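Local structure of 6-carboxyhexanoate--CoA ligase (Aquifex aeolicus, 5TVA) at residues Tyr68-Pro73 / Val200-Leu205; Thr122-Glu127 / Val219-Leu224; Phe168-Cys173 / Glu229-Lys234. The protein belongs to the BioW family of CoA ligases and folds as a single mixed alpha/beta chain that holds coenzyme A and adenosine monophosphate. All blocks are in the same frame, centred on the assembly; numbering follows the deposited sequence.

Contact 1 (Tyr68-Pro73 / Val200-Leu205); sequences YSFKSP and VRITPL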
ATOM      1  N   TYR A  68     -13.954  -7.718   8.038  1.00 49.13           N
ATOM      2  CA  TYR A  68     -14.543  -9.037   7.853  1.00 52.85           C
ATOM      3  C   TYR A  68     -13.579 -10.120   8.312  1.00 60.82           C
ATOM      4  O   TYR A  68     -12.376 -10.061   8.026  1.00 59.60           O
ATOM      5  CB  TYR A  68     -14.940  -9.269   6.387  1.00 58.54           C
ATOM      6  CG  TYR A  68     -16.055  -8.355   5.944  1.00 56.09           C
ATOM      7  CD1 TYR A  68     -17.388  -8.707   6.130  1.00 55.60           C
ATOM      8  CD2 TYR A  68     -15.775  -7.114   5.387  1.00 49.66           C
ATOM      9  CE1 TYR A  68     -18.413  -7.863   5.746  1.00 55.44           C
ATOM     10  CE2 TYR A  68     -16.794  -6.255   5.001  1.00 54.22           C
ATOM     11  CZ  TYR A  68     -18.112  -6.638   5.175  1.00 59.12           C
ATOM     12  OH  TYR A  68     -19.130  -5.792   4.788  1.00 55.84           O
ATOM     13  N   SER A  69     -14.129 -11.111   9.021  1.00 59.70           N
ATOM     14  CA  SER A  69     -13.372 -12.227   9.572  1.00 61.35           C
ATOM     15  C   SER A  69     -13.863 -13.545   8.983  1.00 58.02           C
ATOM     16  O   SER A  69     -15.049 -13.723   8.695  1.00 57.06           O
ATOM     17  CB  SER A  69     -13.486 -12.264  11.105  1.00 68.99           C
ATOM     18  OG  SER A  69     -13.405 -10.951  11.656  1.00 69.64           O
ATOM     19  N   PHE A  70     -12.933 -14.470   8.803  1.00 60.22           N
ATOM     20  CA  PHE A  70     -13.209 -15.745   8.166  1.00 63.93           C
ATOM     21  C   PHE A  70     -12.402 -16.810   8.887  1.00 68.64           C
ATOM     22  O   PHE A  70     -11.529 -16.513   9.708  1.00 69.44           O
ATOM     23  CB  PHE A  70     -12.874 -15.711   6.661  1.00 64.19           C
ATOM     24  CG  PHE A  70     -13.746 -14.775   5.891  1.00 61.44           C
ATOM     25  CD1 PHE A  70     -14.986 -15.185   5.432  1.00 60.23           C
ATOM     26  CD2 PHE A  70     -13.359 -13.462   5.684  1.00 59.51           C
ATOM     27  CE1 PHE A  70     -15.815 -14.314   4.754  1.00 57.35           C
ATOM     28  CE2 PHE A  70     -14.185 -12.581   5.012  1.00 59.41           C
ATOM     29  CZ  PHE A  70     -15.417 -13.006   4.549  1.00 61.10           C
ATOM     30  N   LYS A  71     -12.695 -18.064   8.578  1.00 66.16           N
ATOM     31  CA  LYS A  71     -12.102 -19.167   9.308  1.00 76.22           C
ATOM     32  C   LYS A  71     -11.061 -19.938   8.507  1.00 77.58           C
ATOM     33  O   LYS A  71     -10.432 -20.850   9.059  1.00 76.62           O
ATOM     34  CB  LYS A  71     -13.218 -20.093   9.814  1.00 80.74           C
ATOM     35  CG  LYS A  71     -14.250 -19.350  10.686  1.00 81.02           C
ATOM     36  CD  LYS A  71     -13.560 -18.352  11.614  1.00 75.89           C
ATOM     37  CE  LYS A  71     -14.520 -17.342  12.190  1.00 77.32           C
ATOM     38  NZ  LYS A  71     -14.638 -16.121  11.332  1.00 76.31           N
ATOM     39  N   SER A  72     -10.843 -19.584   7.241  1.00 69.41           N
ATOM     40  CA  SER A  72      -9.731 -20.126   6.468  1.00 79.90           C
ATOM     41  C   SER A  72      -9.305 -19.109   5.415  1.00 77.19           C
ATOM     42  O   SER A  72     -10.132 -18.308   4.961  1.00 74.71           O
ATOM     43  CB  SER A  72     -10.099 -21.459   5.797  1.00 77.95           C
ATOM     44  OG  SER A  72     -11.107 -21.284   4.817  1.00 79.13           O
ATOM     45  N   PRO A  73      -8.027 -19.098   5.024  1.00 74.74           N
ATOM     46  CA  PRO A  73      -7.609 -18.199   3.931  1.00 76.32           C
ATOM     47  C   PRO A  73      -8.359 -18.428   2.628  1.00 77.48           C
ATOM     48  O   PRO A  73      -8.618 -17.460   1.900  1.00 70.89           O
ATOM     49  CB  PRO A  73      -6.110 -18.496   3.789  1.00 73.58           C
ATOM     50  CG  PRO A  73      -5.695 -18.971   5.162  1.00 76.62           C
ATOM     51  CD  PRO A  73      -6.881 -19.752   5.683  1.00 76.14           C
ATOM     52  N   VAL A 200     -11.647  -2.418   2.675  1.00 47.66           N
ATOM     53  CA  VAL A 200     -12.285  -3.633   3.169  1.00 48.24           C
ATOM     54  C   VAL A 200     -11.207  -4.512   3.790  1.00 45.39           C
ATOM     55  O   VAL A 200     -10.421  -5.148   3.083  1.00 44.41           O
ATOM     56  CB  VAL A 200     -13.049  -4.363   2.057  1.00 45.87           C
ATOM     57  CG1 VAL A 200     -13.869  -5.485   2.636  1.00 49.45           C
ATOM     58  CG2 VAL A 200     -13.963  -3.383   1.347  1.00 42.62           C
ATOM     59  N   ARG A 201     -11.168  -4.559   5.125  1.00 52.51           N
ATOM     60  CA  ARG A 201     -10.144  -5.314   5.840  1.00 52.10           C
ATOM     61  C   ARG A 201     -10.592  -6.757   6.015  1.00 47.64           C
ATOM     62  O   ARG A 201     -11.739  -7.014   6.379  1.00 49.76           O
ATOM     63  CB  ARG A 201      -9.873  -4.656   7.188  1.00 52.83           C
ATOM     64  CG  ARG A 201     -10.019  -3.135   7.108  1.00 51.88           C
ATOM     65  CD  ARG A 201      -9.767  -2.466   8.432  1.00 51.44           C
ATOM     66  NE  ARG A 201      -8.610  -3.050   9.095  1.00 54.27           N
ATOM     67  CZ  ARG A 201      -8.659  -3.622  10.293  1.00 54.21           C
ATOM     68  NH1 ARG A 201      -9.812  -3.662  10.953  1.00 54.73           N
ATOM     69  NH2 ARG A 201      -7.557  -4.130  10.832  1.00 53.41           N
ATOM     70  N   ILE A 202      -9.700  -7.702   5.726  1.00 47.65           N
ATOM     71  CA  ILE A 202     -10.109  -9.091   5.556  1.00 51.78           C
ATOM     72  C   ILE A 202      -9.079 -10.011   6.203  1.00 58.51           C
ATOM     73  O   ILE A 202      -7.908 -10.011   5.805  1.00 52.85           O
ATOM     74  CB  ILE A 202     -10.292  -9.442   4.073  1.00 51.28           C
ATOM     75  CG1 ILE A 202     -11.509  -8.690   3.520  1.00 52.48           C
ATOM     76  CG2 ILE A 202     -10.409 -10.948   3.886  1.00 54.98           C
ATOM     77  CD1 ILE A 202     -11.624  -8.708   2.008  1.00 48.08           C
ATOM     78  N   THR A 203      -9.520 -10.804   7.190  1.00 57.38           N
ATOM     79  CA  THR A 203      -8.650 -11.740   7.925  1.00 62.03           C
ATOM     80  C   THR A 203      -9.221 -13.158   7.920  1.00 65.95           C
ATOM     81  O   THR A 203     -10.424 -13.342   8.114  1.00 66.63           O
ATOM     82  CB  THR A 203      -8.462 -11.316   9.402  1.00 61.88           C
ATOM     83  OG1 THR A 203      -8.634  -9.899   9.529  1.00 66.93           O
ATOM     84  CG2 THR A 203      -7.081 -11.704   9.911  1.00 59.76           C
ATOM     85  N   PRO A 204      -8.364 -14.170   7.696  1.00 63.03           N
ATOM     86  CA  PRO A 204      -6.966 -14.034   7.288  1.00 64.20           C
ATOM     87  C   PRO A 204      -6.749 -14.382   5.814  1.00 67.55           C
ATOM     88  O   PRO A 204      -7.323 -15.352   5.311  1.00 65.77           O
ATOM     89  CB  PRO A 204      -6.257 -15.041   8.190  1.00 62.63           C
ATOM     90  CG  PRO A 204      -7.277 -16.163   8.318  1.00 59.13           C
ATOM     91  CD  PRO A 204      -8.657 -15.543   8.154  1.00 61.36           C
ATOM     92  N   LEU A 205      -5.917 -13.607   5.128  1.00 64.34           N
ATOM     93  CA  LEU A 205      -5.609 -13.882   3.732  1.00 65.00           C
ATOM     94  C   LEU A 205      -4.383 -14.781   3.560  1.00 68.63           C
ATOM     95  O   LEU A 205      -4.019 -15.103   2.420  1.00 64.22           O
ATOM     96  CB  LEU A 205      -5.442 -12.562   2.964  1.00 62.99           C
ATOM     97  CG  LEU A 205      -6.753 -11.808   2.687  1.00 60.25           C
ATOM     98  CD1 LEU A 205      -6.525 -10.374   2.204  1.00 50.12           C
ATOM     99  CD2 LEU A 205      -7.554 -12.582   1.659  1.00 59.43           C
TER
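Tyr68 O is approached by two donors of the neighbouring strand: Thr203 N gives it a nearly straight hydrogen bond of 3.1 Å, and Ile202 CA adds a longer CA-H...O contact. On the other side of the same residue, Tyr68 N reaches Arg201 O at 2.9 Å, so Tyr68 bonds to the two residues that flank its partner Ile202, as in a parallel ladder. The ladder then weakens. Phe70 N still meets Thr203 O at 2.8 Å, but the bond is bent and weak; beyond it the strand turns at Pro204, which follows a cis peptide, and Leu205 pairs with Val188 instead of Phe70. Contacts through carbon take over: the Pro204 ring lays CD 3.4 Å from Phe70 O, and Pro73 CA points its hydrogen at Pro204 O, 3.2 Å away. Tyr68 has CG anti to its carbonyl carbon (chi1 -66°), which carries CD2 to within 3.7 Å of Val200 CG1. Phe70 sends CE2 toward Ile202 CG2. On the face away from Tyr68 and Ile202, Thr203 OG1 is hydrogen-bonded to Thr189 OG1. Strand 65-69 is an outermost strand of the six-stranded mixed sheet, paired with 198-203, whose other neighbour is the antiparallel strand 190-194; helix 73-85, opened by the N-cap Ser72, packs Ala76 and Phe79 against Phe70 and Ile202.

Contact 2 (Thr122-Glu127 / Val219-Leu224); sequences TGERLE and VSRKEL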
ATOM      1  N   THR A 122      -7.572  -7.946 -18.831  1.00 39.44           N
ATOM      2  CA  THR A 122      -6.968  -9.191 -19.276  1.00 42.69           C
ATOM      3  C   THR A 122      -6.200  -9.945 -18.193  1.00 49.36           C
ATOM      4  O   THR A 122      -5.782 -11.085 -18.443  1.00 49.25           O
ATOM      5  CB  THR A 122      -6.020  -8.932 -20.464  1.00 43.33           C
ATOM      6  OG1 THR A 122      -4.861  -8.218 -20.018  1.00 46.16           O
ATOM      7  CG2 THR A 122      -6.722  -8.100 -21.557  1.00 47.08           C
ATOM      8  N   GLY A 123      -5.988  -9.356 -17.015  1.00 47.92           N
ATOM      9  CA  GLY A 123      -5.208 -10.006 -15.976  1.00 45.14           C
ATOM     10  C   GLY A 123      -3.710 -10.038 -16.202  1.00 51.42           C
ATOM     11  O   GLY A 123      -2.995 -10.655 -15.404  1.00 47.77           O
ATOM     12  N   GLU A 124      -3.201  -9.384 -17.249  1.00 48.04           N
ATOM     13  CA  GLU A 124      -1.784  -9.475 -17.578  1.00 51.42           C
ATOM     14  C   GLU A 124      -0.968  -8.468 -16.768  1.00 51.12           C
ATOM     15  O   GLU A 124      -1.419  -7.350 -16.489  1.00 47.16           O
ATOM     16  CB  GLU A 124      -1.582  -9.271 -19.084  1.00 51.69           C
ATOM     17  CG  GLU A 124      -0.310  -8.521 -19.494  1.00 62.55           C
ATOM     18  CD  GLU A 124      -0.149  -8.397 -21.023  1.00 71.48           C
ATOM     19  OE1 GLU A 124       0.845  -7.773 -21.473  1.00 69.87           O
ATOM     20  OE2 GLU A 124      -1.002  -8.942 -21.772  1.00 68.73           O
ATOM     21  N   ARG A 125       0.240  -8.877 -16.384  1.00 50.25           N
ATOM     22  CA  ARG A 125       1.120  -8.047 -15.569  1.00 48.79           C
ATOM     23  C   ARG A 125       1.833  -7.024 -16.447  1.00 45.32           C
ATOM     24  O   ARG A 125       2.592  -7.405 -17.342  1.00 50.36           O
ATOM     25  CB  ARG A 125       2.133  -8.931 -14.845  1.00 43.27           C
ATOM     26  CG  ARG A 125       1.505  -9.815 -13.774  1.00 49.43           C
ATOM     27  CD  ARG A 125       2.529 -10.711 -13.088  1.00 49.07           C
ATOM     28  NE  ARG A 125       3.574  -9.965 -12.389  1.00 53.03           N
ATOM     29  CZ  ARG A 125       4.375 -10.508 -11.479  1.00 56.82           C
ATOM     30  NH1 ARG A 125       4.235 -11.788 -11.168  1.00 59.34           N
ATOM     31  NH2 ARG A 125       5.295  -9.777 -10.860  1.00 54.99           N
ATOM     32  N   LEU A 126       1.631  -5.729 -16.159  1.00 46.49           N
ATOM     33  CA  LEU A 126       2.168  -4.634 -16.972  1.00 41.95           C
ATOM     34  C   LEU A 126       3.457  -4.029 -16.428  1.00 50.72           C
ATOM     35  O   LEU A 126       4.126  -3.282 -17.158  1.00 46.66           O
ATOM     36  CB  LEU A 126       1.136  -3.507 -17.101  1.00 40.29           C
ATOM     37  CG  LEU A 126      -0.280  -3.898 -17.538  1.00 44.05           C
ATOM     38  CD1 LEU A 126      -1.211  -2.687 -17.554  1.00 45.30           C
ATOM     39  CD2 LEU A 126      -0.265  -4.571 -18.903  1.00 47.69           C
ATOM     40  N   GLU A 127       3.818  -4.293 -15.170  1.00 48.38           N
ATOM     41  CA  GLU A 127       5.077  -3.758 -14.671  1.00 45.77           C
ATOM     42  C   GLU A 127       6.238  -4.371 -15.452  1.00 49.22           C
ATOM     43  O   GLU A 127       6.212  -5.551 -15.820  1.00 45.87           O
ATOM     44  CB  GLU A 127       5.225  -4.014 -13.165  1.00 43.90           C
ATOM     45  CG  GLU A 127       5.531  -5.445 -12.765  1.00 43.02           C
ATOM     46  CD  GLU A 127       4.292  -6.310 -12.635  1.00 46.97           C
ATOM     47  OE1 GLU A 127       3.175  -5.816 -12.933  1.00 45.78           O
ATOM     48  OE2 GLU A 127       4.435  -7.488 -12.217  1.00 49.76           O
ATOM     49  N   VAL A 219      -5.480  -1.698 -12.936  1.00 34.71           N
ATOM     50  CA  VAL A 219      -5.393  -0.465 -13.719  1.00 41.71           C
ATOM     51  C   VAL A 219      -5.858  -0.692 -15.157  1.00 39.23           C
ATOM     52  O   VAL A 219      -5.677  -1.765 -15.735  1.00 35.93           O
ATOM     53  CB  VAL A 219      -3.954   0.119 -13.750  1.00 42.84           C
ATOM     54  CG1 VAL A 219      -3.440   0.444 -12.341  1.00 40.87           C
ATOM     55  CG2 VAL A 219      -3.006  -0.822 -14.485  1.00 38.62           C
ATOM     56  N   SER A 220      -6.435   0.351 -15.746  1.00 40.15           N
ATOM     57  CA  SER A 220      -6.779   0.331 -17.163  1.00 43.58           C
ATOM     58  C   SER A 220      -5.521   0.601 -17.983  1.00 40.10           C
ATOM     59  O   SER A 220      -4.865   1.629 -17.780  1.00 36.36           O
ATOM     60  CB  SER A 220      -7.851   1.375 -17.449  1.00 42.42           C
ATOM     61  OG  SER A 220      -8.412   1.177 -18.732  1.00 51.56           O
ATOM     62  N   ARG A 221      -5.162  -0.326 -18.883  1.00 37.57           N
ATOM     63  CA  ARG A 221      -3.912  -0.160 -19.620  1.00 43.05           C
ATOM     64  C   ARG A 221      -3.838   1.180 -20.340  1.00 42.69           C
ATOM     65  O   ARG A 221      -2.752   1.756 -20.454  1.00 41.49           O
ATOM     66  CB  ARG A 221      -3.675  -1.277 -20.643  1.00 43.93           C
ATOM     67  CG  ARG A 221      -2.225  -1.233 -21.129  1.00 44.74           C
ATOM     68  CD  ARG A 221      -1.994  -1.859 -22.480  1.00 55.12           C
ATOM     69  NE  ARG A 221      -1.525  -3.244 -22.448  1.00 59.08           N
ATOM     70  CZ  ARG A 221      -0.319  -3.648 -22.848  1.00 59.07           C
ATOM     71  NH1 ARG A 221       0.575  -2.773 -23.294  1.00 57.66           N
ATOM     72  NH2 ARG A 221      -0.004  -4.936 -22.785  1.00 62.79           N
ATOM     73  N   LYS A 222      -4.964   1.698 -20.824  1.00 39.66           N
ATOM     74  CA  LYS A 222      -4.892   2.933 -21.592  1.00 45.25           C
ATOM     75  C   LYS A 222      -4.404   4.106 -20.758  1.00 45.39           C
ATOM     76  O   LYS A 222      -4.023   5.131 -21.333  1.00 44.23           O
ATOM     77  CB  LYS A 222      -6.260   3.252 -22.208  1.00 39.92           C
ATOM     78  CG  LYS A 222      -7.244   3.754 -21.196  1.00 41.54           C
ATOM     79  CD  LYS A 222      -8.654   3.881 -21.748  1.00 42.74           C
ATOM     80  CE  LYS A 222      -9.645   3.664 -20.613  1.00 43.86           C
ATOM     81  NZ  LYS A 222     -10.767   4.628 -20.754  1.00 54.10           N
ATOM     82  N   GLU A 223      -4.408   3.976 -19.431  1.00 43.92           N
ATOM     83  CA  GLU A 223      -3.995   5.018 -18.497  1.00 40.18           C
ATOM     84  C   GLU A 223      -2.704   4.672 -17.775  1.00 39.61           C
ATOM     85  O   GLU A 223      -2.362   5.346 -16.794  1.00 40.44           O
ATOM     86  CB  GLU A 223      -5.082   5.257 -17.444  1.00 40.87           C
ATOM     87  CG  GLU A 223      -6.433   5.751 -17.939  1.00 45.29           C
ATOM     88  CD  GLU A 223      -7.509   5.560 -16.878  1.00 53.51           C
ATOM     89  OE1 GLU A 223      -8.670   5.249 -17.237  1.00 58.89           O
ATOM     90  OE2 GLU A 223      -7.188   5.697 -15.670  1.00 52.95           O
ATOM     91  N   LEU A 224      -1.992   3.628 -18.222  1.00 38.29           N
ATOM     92  CA  LEU A 224      -0.863   3.096 -17.461  1.00 37.25           C
ATOM     93  C   LEU A 224       0.194   4.160 -17.202  1.00 40.86           C
ATOM     94  O   LEU A 224       0.687   4.310 -16.072  1.00 37.40           O
ATOM     95  CB  LEU A 224      -0.255   1.900 -18.197  1.00 35.86           C
ATOM     96  CG  LEU A 224       0.981   1.235 -17.582  1.00 35.91           C
ATOM     97  CD1 LEU A 224       0.687   0.611 -16.207  1.00 43.80           C
ATOM     98  CD2 LEU A 224       1.539   0.187 -18.495  1.00 37.39           C
TER
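Leu126 and Arg221 have the nearest CA atoms across the contact, 8.0 Å apart; no backbone hydrogen bond joins the segments, and side chains do all the bridging. Leu126 is the centre of it. The Leu126 and Val219 side chains run past one another in opposing senses, with Leu126 CD1 4.0 Å from Val219 CG2, while Leu126 CB lies equally far from Leu224 CD2. Its other methyl, CD2, sits over one face of the Arg221 guanidinium, 3.9 Å from NH2. The edge of that same guanidinium serves Glu124: OE1 forms a salt bridge with Arg221 NH2 at 3.2 Å, near the guanidinium plane, although the carboxylate is turned 86° against it. A bend at chi3 (-97°) turns the arginine so that one flat group offers a face to a methyl and an edge to a charge. The setting is a pair of loops leaving adjacent parallel strands, 116-119 and 214-219: Val219 is still hydrogen-bonded to the backbone of Met118 and Ile120, and Leu126 returns to bond with Leu117. Beyond Val219 a short 3-10 turn, with Glu223 N bonded to Ser220 O, leads into helix 224-233, whose first residue, Leu224, also touches Leu117. The 122-127 loop is braced from within by Arg125, which grips a single oxygen side-on: Glu127 OE2 lies 2.6 Å from Arg125 NE and 2.8 Å from Arg125 NH2. Glu127 OE1 accepts from Leu117 N, and Arg125 NH1 donates to Ala105 O.

Contact 3 (Phe168-Cys173 / Glu229-Lys234); sequences FKNLFC and ECLTQK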
ATOM      1  N   PHE A 168      -5.305   5.259  -0.484  1.00 35.10           N
ATOM      2  CA  PHE A 168      -6.097   6.373  -0.943  1.00 36.13           C
ATOM      3  C   PHE A 168      -5.367   7.103  -2.051  1.00 38.81           C
ATOM      4  O   PHE A 168      -6.003   7.537  -3.021  1.00 36.67           O
ATOM      5  CB  PHE A 168      -6.466   7.312   0.195  1.00 32.46           C
ATOM      6  CG  PHE A 168      -7.451   8.337  -0.228  1.00 37.33           C
ATOM      7  CD1 PHE A 168      -8.769   7.975  -0.465  1.00 42.95           C
ATOM      8  CD2 PHE A 168      -7.056   9.645  -0.476  1.00 36.81           C
ATOM      9  CE1 PHE A 168      -9.695   8.910  -0.904  1.00 46.09           C
ATOM     10  CE2 PHE A 168      -7.972  10.580  -0.914  1.00 42.79           C
ATOM     11  CZ  PHE A 168      -9.295  10.216  -1.126  1.00 43.52           C
ATOM     12  N   LYS A 169      -4.029   7.192  -1.951  1.00 36.42           N
ATOM     13  CA  LYS A 169      -3.253   7.757  -3.046  1.00 39.84           C
ATOM     14  C   LYS A 169      -3.402   6.920  -4.309  1.00 37.64           C
ATOM     15  O   LYS A 169      -3.604   7.472  -5.393  1.00 36.89           O
ATOM     16  CB  LYS A 169      -1.777   7.891  -2.669  1.00 36.33           C
ATOM     17  CG  LYS A 169      -1.105   9.105  -3.355  1.00 33.21           C
ATOM     18  CD  LYS A 169       0.141   8.735  -4.153  1.00 31.92           C
ATOM     19  CE  LYS A 169       0.788   9.985  -4.722  1.00 33.69           C
ATOM     20  NZ  LYS A 169       2.073   9.702  -5.424  1.00 33.04           N
ATOM     21  N   ASN A 170      -3.296   5.590  -4.186  1.00 34.51           N
ATOM     22  CA  ASN A 170      -3.468   4.713  -5.340  1.00 37.68           C
ATOM     23  C   ASN A 170      -4.788   5.002  -6.046  1.00 39.18           C
ATOM     24  O   ASN A 170      -4.814   5.274  -7.250  1.00 36.42           O
ATOM     25  CB  ASN A 170      -3.401   3.244  -4.916  1.00 36.18           C
ATOM     26  CG  ASN A 170      -2.020   2.840  -4.436  1.00 37.73           C
ATOM     27  OD1 ASN A 170      -1.048   3.555  -4.652  1.00 35.31           O
ATOM     28  ND2 ASN A 170      -1.929   1.687  -3.772  1.00 37.24           N
ATOM     29  N   LEU A 171      -5.890   4.999  -5.293  1.00 37.66           N
ATOM     30  CA  LEU A 171      -7.199   5.275  -5.881  1.00 41.71           C
ATOM     31  C   LEU A 171      -7.277   6.689  -6.444  1.00 40.14           C
ATOM     32  O   LEU A 171      -7.896   6.908  -7.489  1.00 43.11           O
ATOM     33  CB  LEU A 171      -8.306   5.054  -4.851  1.00 39.30           C
ATOM     34  CG  LEU A 171      -8.354   3.647  -4.251  1.00 42.07           C
ATOM     35  CD1 LEU A 171      -9.485   3.539  -3.214  1.00 38.29           C
ATOM     36  CD2 LEU A 171      -8.489   2.600  -5.359  1.00 42.42           C
ATOM     37  N   PHE A 172      -6.662   7.664  -5.771  1.00 34.21           N
ATOM     38  CA  PHE A 172      -6.655   9.013  -6.319  1.00 36.13           C
ATOM     39  C   PHE A 172      -5.874   9.075  -7.632  1.00 40.64           C
ATOM     40  O   PHE A 172      -6.239   9.835  -8.539  1.00 38.49           O
ATOM     41  CB  PHE A 172      -6.081   9.990  -5.297  1.00 35.81           C
ATOM     42  CG  PHE A 172      -5.813  11.354  -5.849  1.00 39.02           C
ATOM     43  CD1 PHE A 172      -6.834  12.290  -5.938  1.00 36.50           C
ATOM     44  CD2 PHE A 172      -4.533  11.707  -6.295  1.00 40.85           C
ATOM     45  CE1 PHE A 172      -6.582  13.563  -6.467  1.00 42.67           C
ATOM     46  CE2 PHE A 172      -4.276  12.978  -6.834  1.00 38.34           C
ATOM     47  CZ  PHE A 172      -5.297  13.907  -6.912  1.00 34.31           C
ATOM     48  N   CYS A 173      -4.811   8.278  -7.748  1.00 37.84           N
ATOM     49  CA  CYS A 173      -3.965   8.257  -8.927  1.00 36.14           C
ATOM     50  C   CYS A 173      -4.567   7.479 -10.091  1.00 41.26           C
ATOM     51  O   CYS A 173      -4.007   7.518 -11.193  1.00 40.22           O
ATOM     52  CB  CYS A 173      -2.603   7.674  -8.554  1.00 35.88           C
ATOM     53  SG  CYS A 173      -1.541   8.882  -7.778  1.00 38.20           S
ATOM     54  N   GLU A 229       3.241   7.637 -13.391  1.00 37.32           N
ATOM     55  CA  GLU A 229       3.718   8.964 -13.032  1.00 35.94           C
ATOM     56  C   GLU A 229       3.075   9.447 -11.736  1.00 37.34           C
ATOM     57  O   GLU A 229       3.744  10.048 -10.890  1.00 34.71           O
ATOM     58  CB  GLU A 229       3.439   9.948 -14.162  1.00 32.58           C
ATOM     59  CG  GLU A 229       3.883  11.343 -13.849  1.00 31.78           C
ATOM     60  CD  GLU A 229       3.631  12.306 -15.007  1.00 40.68           C
ATOM     61  OE1 GLU A 229       2.459  12.489 -15.390  1.00 39.69           O
ATOM     62  OE2 GLU A 229       4.613  12.869 -15.552  1.00 36.06           O
ATOM     63  N   CYS A 230       1.767   9.235 -11.585  1.00 35.24           N
ATOM     64  CA  CYS A 230       1.067   9.729 -10.403  1.00 36.82           C
ATOM     65  C   CYS A 230       1.527   8.991  -9.155  1.00 35.60           C
ATOM     66  O   CYS A 230       1.841   9.616  -8.134  1.00 34.35           O
ATOM     67  CB  CYS A 230      -0.446   9.586 -10.582  1.00 33.53           C
ATOM     68  SG  CYS A 230      -1.419  10.347  -9.280  1.00 44.78           S
ATOM     69  N   LEU A 231       1.617   7.661  -9.241  1.00 31.07           N
ATOM     70  CA  LEU A 231       2.009   6.870  -8.081  1.00 35.98           C
ATOM     71  C   LEU A 231       3.397   7.257  -7.587  1.00 40.95           C
ATOM     72  O   LEU A 231       3.658   7.232  -6.378  1.00 34.71           O
ATOM     73  CB  LEU A 231       1.967   5.373  -8.411  1.00 33.32           C
ATOM     74  CG  LEU A 231       0.617   4.744  -8.751  1.00 35.76           C
ATOM     75  CD1 LEU A 231       0.805   3.341  -9.338  1.00 30.02           C
ATOM     76  CD2 LEU A 231      -0.256   4.712  -7.508  1.00 37.04           C
ATOM     77  N   THR A 232       4.316   7.600  -8.510  1.00 35.66           N
ATOM     78  CA  THR A 232       5.721   7.687  -8.158  1.00 31.14           C
ATOM     79  C   THR A 232       6.258   9.108  -8.075  1.00 32.67           C
ATOM     80  O   THR A 232       7.356   9.297  -7.535  1.00 35.07           O
ATOM     81  CB  THR A 232       6.577   6.867  -9.144  1.00 39.29           C
ATOM     82  OG1 THR A 232       6.530   7.428 -10.482  1.00 38.64           O
ATOM     83  CG2 THR A 232       6.104   5.432  -9.171  1.00 34.87           C
ATOM     84  N   GLN A 233       5.510  10.110  -8.542  1.00 30.21           N
ATOM     85  CA  GLN A 233       6.027  11.468  -8.621  1.00 32.71           C
ATOM     86  C   GLN A 233       5.091  12.514  -8.018  1.00 30.15           C
ATOM     87  O   GLN A 233       5.562  13.495  -7.450  1.00 39.75           O
ATOM     88  CB  GLN A 233       6.341  11.835 -10.089  1.00 29.45           C
ATOM     89  CG  GLN A 233       7.417  10.939 -10.724  1.00 30.95           C
ATOM     90  CD  GLN A 233       7.927  11.416 -12.113  1.00 34.90           C
ATOM     91  OE1 GLN A 233       7.447  12.404 -12.686  1.00 33.03           O
ATOM     92  NE2 GLN A 233       8.900  10.693 -12.647  1.00 33.94           N
ATOM     93  N   LYS A 234       3.781  12.366  -8.138  1.00 28.46           N
ATOM     94  CA  LYS A 234       2.918  13.432  -7.653  1.00 27.92           C
ATOM     95  C   LYS A 234       2.874  13.436  -6.114  1.00 36.66           C
ATOM     96  O   LYS A 234       2.895  12.385  -5.469  1.00 32.06           O
ATOM     97  CB  LYS A 234       1.523  13.279  -8.251  1.00 34.33           C
ATOM     98  CG  LYS A 234       0.593  14.438  -7.934  1.00 40.72           C
ATOM     99  CD  LYS A 234      -0.685  14.359  -8.745  1.00 46.12           C
ATOM    100  CE  LYS A 234      -1.756  15.269  -8.162  1.00 49.87           C
ATOM    101  NZ  LYS A 234      -1.306  16.678  -8.058  1.00 50.76           N
TER
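Lys169 sends its ammonium group into a cluster of backbone carbonyls on the segment opposite. NZ lies 2.7 Å from Cys230 O, approaching in the carbonyl plane, and 2.8 Å from Lys234 O, tilted slightly out of that plane; Leu231 O, at 3.1 Å, is a weak third acceptor. Ile137 O, just before strand 139-141, is a further acceptor, so this buried amine is surrounded by oxygens. A bend at chi2 (-125°) and an extended chain beyond it deliver the nitrogen there. The carbonyls of the 229-234 segment lie near the C-terminal end of helix 224-233, and the lysine gathers them where the helix dipole would probably favour a positive charge. Helix 158-173, which supplies it, runs roughly antiparallel to its partner, the two short axes 9.2 Å apart and inclined at 143°. A disulfide stitches the pair together: Cys173 SG is bonded to Cys230 SG at 2.1 Å, with a left-handed twist about the S-S bond. Next to it Cys173 CB touches Leu231 CD2, which also comes 3.2 Å from Asn170 OD1. The amide has its own partners, OD1 to Thr136 OG1 and ND2 to Glu178 OE1; Thr136 lines the adenosine monophosphate pocket. Farther along, Lys234 CE meets the edge of the Phe172 ring in plane, 3.7 Å from CE2, while its NZ forms a salt bridge with Glu57 OE2.

In the fold
From the N terminus, the chain passes segments 68-73, 122-127 and 168-173 before any contact closes. Then 200-205 completes contact 1, 219-224 completes contact 2 and 229-234 completes contact 3, in the order in which they were opened, so every pair of loops crosses and none nests. Contacts 1 and 2 involve the two outermost strands of the mixed sheet, 65-69 directly and 116-119 through the loop that follows it. Contacts 2 and 3 lie at the two ends of helix 224-233, their nearest atoms about 5 Å apart, and contact 3 joins that helix to helix 158-173. Contacts 1 and 3 lie on opposite sides of the chain's centre.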